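Local coordinates for protein glucanase (PDB 5GY3) that probably hydrolyses internal beta-1,4-glucosidic bonds in cellulose, lichenin and cereal beta-D-glucans, as a family 8 endoglucanase, at residues A[4-18]-A[38-51]. Sequence-based numbering, arbitrary orientation.
Sequences WERYKARFMMPDGRI and LAVANNDRPAFDKL
Trp-4 lies flat against the C-terminal end of helix 29-41, with Asn-42 over its five-membered ring. Its CG is anti to the backbone N (chi1 169°), which turns the indole toward Leu-38, Ala-39 and Asn-42. The Asn-42 amide is nearly parallel to the indole, the planes 10° apart, and Asn-42 CB makes a CH-pi contact with the pyrrole ring. The amide is held there because Asn-42 ND2 donates to Leu-38 O at 2.8 Å. A water bridges Asn-42 OD1 and Trp-4 N. The benzene part of the indole reaches Leu-38 CB (3.5 Å from Trp-4 CZ3) and CA and CB of Ala-39. Lys-8 CG lies above the opposite face, toward the rim.

At the indole edge, Trp-4 NE1 donates to the anti lone pair of Asp-44 OD2 at 2.9 Å, almost straight at 166°. Lys-8 NZ meets Asp-44 OD2 nearly along its C-O axis, a salt bridge of 2.6 Å, and also pairs with Glu-5 OE2. The lysine probably offsets the repulsion between the two carboxylates. Asp-44 is the N-cap of helix 45-59: its OD1 accepts from Ala-47 N. A Schellman motif with Asn-43 as C-prime residue ends the preceding helix. Trp-4 thus joins the N-terminal helix 2-11 to the turn between helix 29-41 and helix 45-59, two neighbouring helices of the (alpha/alpha)6 barrel of family 8 enzymes.

Leu-51 packs against the chain that follows helix 2-11, through CG and CD2. Met-12, extended beyond CG, brings CE to 3.7 Å from Leu-51 CG. Ile-18 CG1 meets Leu-51 CD2 at 3.7 Å. Gly-16 CA packs against Lys-50 O (3.7 Å). Gln-32 of helix 29-41 bonds to both Gly-16 O and Ile-18 N.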
ATOM      1  N   TRP A   4     -12.393  14.417   2.744  1.00 17.54           N
ATOM      2  CA  TRP A   4     -12.987  13.104   2.970  1.00 16.21           C
ATOM      3  C   TRP A   4     -14.437  13.055   2.494  1.00 14.75           C
ATOM      4  O   TRP A   4     -14.859  12.067   1.885  1.00 14.24           O
ATOM      5  CB  TRP A   4     -12.878  12.752   4.460  1.00 18.55           C
ATOM      6  CG  TRP A   4     -13.670  11.554   4.883  1.00 15.38           C
ATOM      7  CD1 TRP A   4     -14.731  11.540   5.744  1.00 15.60           C
ATOM      8  CD2 TRP A   4     -13.462  10.202   4.479  1.00 14.30           C
ATOM      9  NE1 TRP A   4     -15.205  10.259   5.895  1.00 13.29           N
ATOM     10  CE2 TRP A   4     -14.446   9.417   5.126  1.00 14.44           C
ATOM     11  CE3 TRP A   4     -12.551   9.571   3.621  1.00 13.72           C
ATOM     12  CZ2 TRP A   4     -14.538   8.040   4.951  1.00 13.82           C
ATOM     13  CZ3 TRP A   4     -12.647   8.206   3.450  1.00 14.09           C
ATOM     14  CH2 TRP A   4     -13.628   7.452   4.115  1.00 13.68           C
ATOM     15  N   GLU A   5     -15.222  14.102   2.768  1.00 17.46           N
ATOM     16  CA  GLU A   5     -16.592  14.130   2.261  1.00 18.91           C
ATOM     17  C   GLU A   5     -16.619  14.094   0.737  1.00 15.84           C
ATOM     18  O   GLU A   5     -17.416  13.360   0.137  1.00 15.20           O
ATOM     19  CB  GLU A   5     -17.325  15.365   2.783  1.00 20.75           C
ATOM     20  CG  GLU A   5     -17.582  15.329   4.277  1.00 29.04           C
ATOM     21  CD  GLU A   5     -18.491  14.184   4.671  1.00 30.74           C
ATOM     22  OE1 GLU A   5     -19.445  13.891   3.915  1.00 33.50           O
ATOM     23  OE2 GLU A   5     -18.250  13.572   5.733  1.00 36.47           O
ATOM     24  N   ARG A   6     -15.743  14.868   0.091  1.00 16.53           N
ATOM     25  CA  ARG A   6     -15.697  14.858  -1.368  1.00 16.28           C
ATOM     26  C   ARG A   6     -15.256  13.496  -1.896  1.00 18.04           C
ATOM     27  O   ARG A   6     -15.740  13.034  -2.933  1.00 17.89           O
ATOM     28  CB  ARG A   6     -14.770  15.968  -1.861  1.00 19.20           C
ATOM     29  CG  ARG A   6     -14.803  16.187  -3.350  1.00 27.04           C
ATOM     30  CD  ARG A   6     -16.235  16.321  -3.856  1.00 31.70           C
ATOM     31  NE  ARG A   6     -16.289  16.553  -5.299  1.00 36.40           N
ATOM     32  CZ  ARG A   6     -17.405  16.501  -6.021  1.00 41.93           C
ATOM     33  NH1 ARG A   6     -18.561  16.216  -5.433  1.00 40.53           N
ATOM     34  NH2 ARG A   6     -17.365  16.725  -7.331  1.00 41.91           N
ATOM     35  N   TYR A   7     -14.348  12.833  -1.180  1.00 15.12           N
ATOM     36  CA  TYR A   7     -13.895  11.498  -1.566  1.00 13.96           C
ATOM     37  C   TYR A   7     -15.040  10.497  -1.532  1.00 13.27           C
ATOM     38  O   TYR A   7     -15.198   9.682  -2.450  1.00 13.09           O
ATOM     39  CB  TYR A   7     -12.773  11.081  -0.619  1.00 14.59           C
ATOM     40  CG  TYR A   7     -12.075   9.764  -0.888  1.00 15.08           C
ATOM     41  CD1 TYR A   7     -11.106   9.655  -1.886  1.00 15.24           C
ATOM     42  CD2 TYR A   7     -12.326   8.654  -0.090  1.00 14.08           C
ATOM     43  CE1 TYR A   7     -10.435   8.459  -2.103  1.00 15.95           C
ATOM     44  CE2 TYR A   7     -11.665   7.461  -0.297  1.00 16.48           C
ATOM     45  CZ  TYR A   7     -10.718   7.366  -1.303  1.00 17.41           C
ATOM     46  OH  TYR A   7     -10.052   6.174  -1.492  1.00 16.93           O
ATOM     47  N   LYS A   8     -15.835  10.517  -0.458  1.00 13.84           N
ATOM     48  CA  LYS A   8     -16.974   9.608  -0.380  1.00 13.77           C
ATOM     49  C   LYS A   8     -17.989   9.914  -1.469  1.00 14.11           C
ATOM     50  O   LYS A   8     -18.584   8.999  -2.045  1.00 15.98           O
ATOM     51  CB  LYS A   8     -17.645   9.696   0.992  1.00 15.37           C
ATOM     52  CG  LYS A   8     -16.827   9.148   2.148  1.00 14.71           C
ATOM     53  CD  LYS A   8     -17.652   9.129   3.446  1.00 18.22           C
ATOM     54  CE  LYS A   8     -18.102  10.529   3.837  1.00 19.48           C
ATOM     55  NZ  LYS A   8     -18.867  10.537   5.120  1.00 17.39           N
ATOM     56  N   ALA A   9     -18.206  11.200  -1.752  1.00 15.35           N
ATOM     57  CA  ALA A   9     -19.205  11.588  -2.746  1.00 16.62           C
ATOM     58  C   ALA A   9     -18.820  11.095  -4.130  1.00 18.89           C
ATOM     59  O   ALA A   9     -19.685  10.690  -4.918  1.00 20.60           O
ATOM     60  CB  ALA A   9     -19.374  13.106  -2.759  1.00 15.75           C
ATOM     61  N   ARG A  10     -17.528  11.108  -4.441  1.00 18.61           N
ATOM     62  CA  ARG A  10     -17.080  10.698  -5.760  1.00 21.51           C
ATOM     63  C   ARG A  10     -16.825   9.206  -5.872  1.00 21.33           C
ATOM     64  O   ARG A  10     -17.075   8.629  -6.934  1.00 17.74           O
ATOM     65  CB  ARG A  10     -15.821  11.475  -6.140  1.00 17.97           C
ATOM     66  CG  ARG A  10     -16.137  12.931  -6.418  1.00 30.29           C
ATOM     67  CD  ARG A  10     -15.053  13.595  -7.217  1.00 29.38           C
ATOM     68  NE  ARG A  10     -14.532  12.756  -8.298  1.00 22.61           N
ATOM     69  CZ  ARG A  10     -13.296  12.884  -8.760  1.00 21.55           C
ATOM     70  NH1 ARG A  10     -12.500  13.796  -8.223  1.00 19.39           N
ATOM     71  NH2 ARG A  10     -12.854  12.110  -9.740  1.00 23.69           N
ATOM     72  N   PHE A  11     -16.364   8.550  -4.804  1.00 16.32           N
ATOM     73  CA  PHE A  11     -15.852   7.197  -4.933  1.00 15.33           C
ATOM     74  C   PHE A  11     -16.516   6.150  -4.051  1.00 15.19           C
ATOM     75  O   PHE A  11     -16.277   4.959  -4.267  1.00 14.82           O
ATOM     76  CB  PHE A  11     -14.340   7.181  -4.654  1.00 13.88           C
ATOM     77  CG  PHE A  11     -13.577   8.181  -5.456  1.00 15.26           C
ATOM     78  CD1 PHE A  11     -13.472   8.044  -6.836  1.00 14.66           C
ATOM     79  CD2 PHE A  11     -12.994   9.280  -4.848  1.00 14.43           C
ATOM     80  CE1 PHE A  11     -12.774   8.974  -7.588  1.00 16.52           C
ATOM     81  CE2 PHE A  11     -12.294  10.210  -5.594  1.00 19.17           C
ATOM     82  CZ  PHE A  11     -12.181  10.049  -6.974  1.00 17.76           C
ATOM     83  N   MET A  12     -17.329   6.525  -3.073  1.00 15.50           N
ATOM     84  CA  MET A  12     -17.941   5.528  -2.201  1.00 15.29           C
ATOM     85  C   MET A  12     -19.405   5.312  -2.580  1.00 18.14           C
ATOM     86  O   MET A  12     -20.184   6.268  -2.638  1.00 17.36           O
ATOM     87  CB  MET A  12     -17.827   5.929  -0.730  1.00 14.42           C
ATOM     88  CG  MET A  12     -18.298   4.836   0.213  1.00 14.31           C
ATOM     89  SD  MET A  12     -18.137   5.324   1.952  1.00 17.10           S
ATOM     90  CE  MET A  12     -18.901   3.912   2.745  1.00 15.73           C
ATOM     91  N   MET A  13     -19.768   4.055  -2.837  1.00 15.12           N
ATOM     92  CA  MET A  13     -21.136   3.661  -3.145  1.00 19.88           C
ATOM     93  C   MET A  13     -21.913   3.420  -1.862  1.00 23.74           C
ATOM     94  O   MET A  13     -21.330   3.129  -0.813  1.00 18.45           O
ATOM     95  CB  MET A  13     -21.152   2.388  -3.994  1.00 23.06           C
ATOM     96  CG  MET A  13     -20.670   2.540  -5.433  1.00 21.53           C
ATOM     97  SD  MET A  13     -21.495   3.853  -6.357  1.00 33.00           S
ATOM     98  CE  MET A  13     -20.236   5.120  -6.357  1.00 26.92           C
ATOM     99  N   PRO A  14     -23.242   3.530  -1.915  1.00 24.77           N
ATOM    100  CA  PRO A  14     -24.037   3.327  -0.690  1.00 22.69           C
ATOM    101  C   PRO A  14     -23.893   1.935  -0.095  1.00 23.74           C
ATOM    102  O   PRO A  14     -24.105   1.774   1.118  1.00 20.84           O
ATOM    103  CB  PRO A  14     -25.476   3.612  -1.150  1.00 26.19           C
ATOM    104  CG  PRO A  14     -25.432   3.612  -2.661  1.00 30.24           C
ATOM    105  CD  PRO A  14     -24.053   4.037  -3.034  1.00 24.63           C
ATOM    106  N   ASP A  15     -23.513   0.929  -0.890  1.00 24.29           N
ATOM    107  CA  ASP A  15     -23.306  -0.412  -0.357  1.00 21.36           C
ATOM    108  C   ASP A  15     -21.956  -0.579   0.331  1.00 18.47           C
ATOM    109  O   ASP A  15     -21.689  -1.665   0.855  1.00 17.66           O
ATOM    110  CB  ASP A  15     -23.461  -1.476  -1.456  1.00 17.59           C
ATOM    111  CG  ASP A  15     -22.457  -1.322  -2.603  1.00 22.76           C
ATOM    112  OD1 ASP A  15     -21.582  -0.432  -2.555  1.00 21.73           O
ATOM    113  OD2 ASP A  15     -22.542  -2.123  -3.562  1.00 27.08           O
ATOM    114  N   GLY A  16     -21.117   0.460   0.359  1.00 19.20           N
ATOM    115  CA  GLY A  16     -19.813   0.389   0.988  1.00 16.57           C
ATOM    116  C   GLY A  16     -18.641   0.142   0.055  1.00 18.07           C
ATOM    117  O   GLY A  16     -17.505   0.053   0.540  1.00 17.33           O
ATOM    118  N   ARG A  17     -18.871   0.024  -1.257  1.00 14.09           N
ATOM    119  CA  ARG A  17     -17.774  -0.120  -2.213  1.00 14.04           C
ATOM    120  C   ARG A  17     -17.081   1.210  -2.467  1.00 18.64           C
ATOM    121  O   ARG A  17     -17.734   2.254  -2.566  1.00 17.41           O
ATOM    122  CB  ARG A  17     -18.278  -0.665  -3.557  1.00 17.59           C
ATOM    123  CG  ARG A  17     -18.730  -2.089  -3.533  1.00 19.44           C
ATOM    124  CD  ARG A  17     -19.242  -2.570  -4.902  1.00 22.70           C
ATOM    125  NE  ARG A  17     -20.515  -1.939  -5.254  1.00 23.90           N
ATOM    126  CZ  ARG A  17     -20.741  -1.256  -6.372  1.00 26.04           C
ATOM    127  NH1 ARG A  17     -19.791  -1.128  -7.288  1.00 26.08           N
ATOM    128  NH2 ARG A  17     -21.930  -0.715  -6.582  1.00 23.80           N
ATOM    129  N   ILE A  18     -15.748   1.163  -2.585  1.00 12.21           N
ATOM    130  CA  ILE A  18     -14.955   2.256  -3.141  1.00 12.00           C
ATOM    131  C   ILE A  18     -14.709   1.942  -4.607  1.00 17.14           C
ATOM    132  O   ILE A  18     -14.297   0.824  -4.949  1.00 14.38           O
ATOM    133  CB  ILE A  18     -13.622   2.429  -2.394  1.00 13.44           C
ATOM    134  CG1 ILE A  18     -13.883   2.895  -0.965  1.00 11.76           C
ATOM    135  CG2 ILE A  18     -12.725   3.436  -3.124  1.00 13.44           C
ATOM    136  CD1 ILE A  18     -14.324   4.343  -0.846  1.00 12.63           C
ATOM    137  N   LEU A  38      -8.827   5.955   6.144  1.00  8.44           N
ATOM    138  CA  LEU A  38      -9.249   7.350   6.114  1.00  9.84           C
ATOM    139  C   LEU A  38     -10.549   7.564   6.887  1.00 12.88           C
ATOM    140  O   LEU A  38     -10.755   8.642   7.457  1.00 12.81           O
ATOM    141  CB  LEU A  38      -9.381   7.822   4.662  1.00 10.78           C
ATOM    142  CG  LEU A  38      -8.080   7.846   3.836  1.00  8.82           C
ATOM    143  CD1 LEU A  38      -8.365   8.224   2.396  1.00 11.76           C
ATOM    144  CD2 LEU A  38      -7.053   8.797   4.431  1.00 15.37           C
ATOM    145  N   ALA A  39     -11.426   6.560   6.928  1.00 10.23           N
ATOM    146  CA  ALA A  39     -12.638   6.695   7.736  1.00 11.62           C
ATOM    147  C   ALA A  39     -12.299   6.811   9.219  1.00 11.98           C
ATOM    148  O   ALA A  39     -12.892   7.627   9.932  1.00 11.87           O
ATOM    149  CB  ALA A  39     -13.582   5.522   7.481  1.00 10.36           C
ATOM    150  N   VAL A  40     -11.330   6.025   9.700  1.00 11.57           N
ATOM    151  CA  VAL A  40     -10.889   6.168  11.091  1.00 11.10           C
ATOM    152  C   VAL A  40     -10.307   7.556  11.317  1.00 12.06           C
ATOM    153  O   VAL A  40     -10.628   8.237  12.302  1.00 12.52           O
ATOM    154  CB  VAL A  40      -9.856   5.084  11.451  1.00  9.66           C
ATOM    155  CG1 VAL A  40      -9.375   5.288  12.888  1.00 13.10           C
ATOM    156  CG2 VAL A  40     -10.430   3.697  11.251  1.00 11.03           C
ATOM    157  N   ALA A  41      -9.438   7.993  10.399  1.00 10.17           N
ATOM    158  CA  ALA A  41      -8.766   9.281  10.541  1.00 10.64           C
ATOM    159  C   ALA A  41      -9.753  10.440  10.576  1.00 13.11           C
ATOM    160  O   ALA A  41      -9.493  11.464  11.220  1.00 13.95           O
ATOM    161  CB  ALA A  41      -7.771   9.468   9.402  1.00 11.09           C
ATOM    162  N   ASN A  42     -10.879  10.310   9.891  1.00 12.23           N
ATOM    163  CA  ASN A  42     -11.881  11.364   9.874  1.00 12.06           C
ATOM    164  C   ASN A  42     -12.967  11.135  10.912  1.00 14.79           C
ATOM    165  O   ASN A  42     -13.946  11.881  10.946  1.00 16.00           O
ATOM    166  CB  ASN A  42     -12.473  11.497   8.473  1.00 12.02           C
ATOM    167  CG  ASN A  42     -11.517  12.188   7.519  1.00 17.37           C
ATOM    168  OD1 ASN A  42     -11.464  13.413   7.462  1.00 17.36           O
ATOM    169  ND2 ASN A  42     -10.732  11.404   6.791  1.00 11.18           N
ATOM    170  N   ASN A  43     -12.790  10.135  11.777  1.00 12.71           N
ATOM    171  CA  ASN A  43     -13.731   9.822  12.851  1.00 14.23           C
ATOM    172  C   ASN A  43     -15.137   9.594  12.292  1.00 16.52           C
ATOM    173  O   ASN A  43     -16.126  10.168  12.753  1.00 15.80           O
ATOM    174  CB  ASN A  43     -13.707  10.919  13.918  1.00 14.50           C
ATOM    175  CG  ASN A  43     -14.357  10.484  15.222  1.00 18.03           C
ATOM    176  OD1 ASN A  43     -14.776   9.336  15.370  1.00 16.16           O
ATOM    177  ND2 ASN A  43     -14.441  11.407  16.176  1.00 21.71           N
ATOM    178  N   ASP A  44     -15.216   8.737  11.273  1.00 12.03           N
ATOM    179  CA  ASP A  44     -16.448   8.471  10.533  1.00 12.02           C
ATOM    180  C   ASP A  44     -16.805   6.999  10.704  1.00 15.03           C
ATOM    181  O   ASP A  44     -16.609   6.180   9.803  1.00 12.04           O
ATOM    182  CB  ASP A  44     -16.279   8.859   9.042  1.00 14.13           C
ATOM    183  CG  ASP A  44     -17.596   8.848   8.274  1.00 15.76           C
ATOM    184  OD1 ASP A  44     -18.603   8.304   8.770  1.00 13.31           O
ATOM    185  OD2 ASP A  44     -17.616   9.375   7.145  1.00 15.46           O
ATOM    186  N   ARG A  45     -17.361   6.664  11.868  1.00 12.69           N
ATOM    187  CA  ARG A  45     -17.661   5.268  12.143  1.00 12.47           C
ATOM    188  C   ARG A  45     -18.742   4.692  11.232  1.00 13.23           C
ATOM    189  O   ARG A  45     -18.629   3.524  10.824  1.00 12.66           O
ATOM    190  CB  ARG A  45     -18.047   5.091  13.613  1.00 14.89           C
ATOM    191  CG  ARG A  45     -17.985   3.641  14.021  1.00 15.75           C
ATOM    192  CD  ARG A  45     -18.111   3.482  15.504  1.00 16.11           C
ATOM    193  NE  ARG A  45     -18.003   2.075  15.875  1.00 18.10           N
ATOM    194  CZ  ARG A  45     -18.177   1.624  17.112  1.00 21.74           C
ATOM    195  NH1 ARG A  45     -18.480   2.474  18.081  1.00 17.67           N
ATOM    196  NH2 ARG A  45     -18.064   0.327  17.370  1.00 22.17           N
ATOM    197  N   PRO A  46     -19.812   5.432  10.898  1.00 14.84           N
ATOM    198  CA  PRO A  46     -20.779   4.868   9.936  1.00 16.07           C
ATOM    199  C   PRO A  46     -20.131   4.447   8.624  1.00 15.30           C
ATOM    200  O   PRO A  46     -20.386   3.332   8.145  1.00 13.46           O
ATOM    201  CB  PRO A  46     -21.791   6.008   9.752  1.00 16.75           C
ATOM    202  CG  PRO A  46     -21.745   6.726  11.049  1.00 16.18           C
ATOM    203  CD  PRO A  46     -20.296   6.716  11.448  1.00 14.42           C
ATOM    204  N   ALA A  47     -19.275   5.300   8.050  1.00 12.16           N
ATOM    205  CA  ALA A  47     -18.606   4.951   6.800  1.00 14.22           C
ATOM    206  C   ALA A  47     -17.670   3.769   6.998  1.00 12.35           C
ATOM    207  O   ALA A  47     -17.631   2.855   6.166  1.00 13.76           O
ATOM    208  CB  ALA A  47     -17.832   6.152   6.254  1.00 14.17           C
ATOM    209  N   PHE A  48     -16.906   3.772   8.097  1.00 12.43           N
ATOM    210  CA  PHE A  48     -16.022   2.643   8.378  1.00 10.31           C
ATOM    211  C   PHE A  48     -16.800   1.331   8.423  1.00 12.49           C
ATOM    212  O   PHE A  48     -16.388   0.333   7.821  1.00 10.72           O
ATOM    213  CB  PHE A  48     -15.270   2.857   9.692  1.00 10.27           C
ATOM    214  CG  PHE A  48     -14.286   1.756   9.992  1.00 11.92           C
ATOM    215  CD1 PHE A  48     -14.693   0.596  10.626  1.00 13.46           C
ATOM    216  CD2 PHE A  48     -12.958   1.878   9.620  1.00 10.71           C
ATOM    217  CE1 PHE A  48     -13.802  -0.436  10.875  1.00  9.51           C
ATOM    218  CE2 PHE A  48     -12.062   0.851   9.869  1.00  9.83           C
ATOM    219  CZ  PHE A  48     -12.489  -0.306  10.495  1.00  8.95           C
ATOM    220  N   ASP A  49     -17.918   1.307   9.155  1.00 10.04           N
ATOM    221  CA  ASP A  49     -18.674   0.064   9.275  1.00 13.52           C
ATOM    222  C   ASP A  49     -19.267  -0.362   7.932  1.00 16.29           C
ATOM    223  O   ASP A  49     -19.341  -1.563   7.643  1.00 14.03           O
ATOM    224  CB  ASP A  49     -19.763   0.207  10.348  1.00 14.15           C
ATOM    225  CG  ASP A  49     -19.206   0.136  11.779  1.00 19.18           C
ATOM    226  OD1 ASP A  49     -18.119  -0.442  11.985  1.00 18.38           O
ATOM    227  OD2 ASP A  49     -19.865   0.642  12.712  1.00 14.66           O
ATOM    228  N   LYS A  50     -19.682   0.601   7.097  1.00 12.30           N
ATOM    229  CA  LYS A  50     -20.171   0.268   5.757  1.00 16.09           C
ATOM    230  C   LYS A  50     -19.057  -0.331   4.906  1.00 13.45           C
ATOM    231  O   LYS A  50     -19.250  -1.347   4.228  1.00 15.19           O
ATOM    232  CB  LYS A  50     -20.738   1.511   5.062  1.00 13.61           C
ATOM    233  CG  LYS A  50     -22.169   1.918   5.429  1.00 27.22           C
ATOM    234  CD  LYS A  50     -22.501   3.341   4.897  1.00 27.36           C
ATOM    235  CE  LYS A  50     -22.255   4.419   5.970  1.00 28.18           C
ATOM    236  NZ  LYS A  50     -21.844   5.796   5.493  1.00 25.54           N
ATOM    237  N   LEU A  51     -17.884   0.312   4.916  1.00 13.38           N
ATOM    238  CA  LEU A  51     -16.751  -0.169   4.130  1.00 14.56           C
ATOM    239  C   LEU A  51     -16.343  -1.563   4.571  1.00 13.54           C
ATOM    240  O   LEU A  51     -16.116  -2.455   3.742  1.00 11.90           O
ATOM    241  CB  LEU A  51     -15.571   0.791   4.270  1.00 10.20           C
ATOM    242  CG  LEU A  51     -15.734   2.201   3.720  1.00 12.72           C
ATOM    243  CD1 LEU A  51     -14.687   3.148   4.311  1.00 12.69           C
ATOM    244  CD2 LEU A  51     -15.635   2.166   2.202  1.00 12.62           C
TER
HETATM  245  O   HOH W   1     -10.605  15.084   5.188  1.00 22.32           O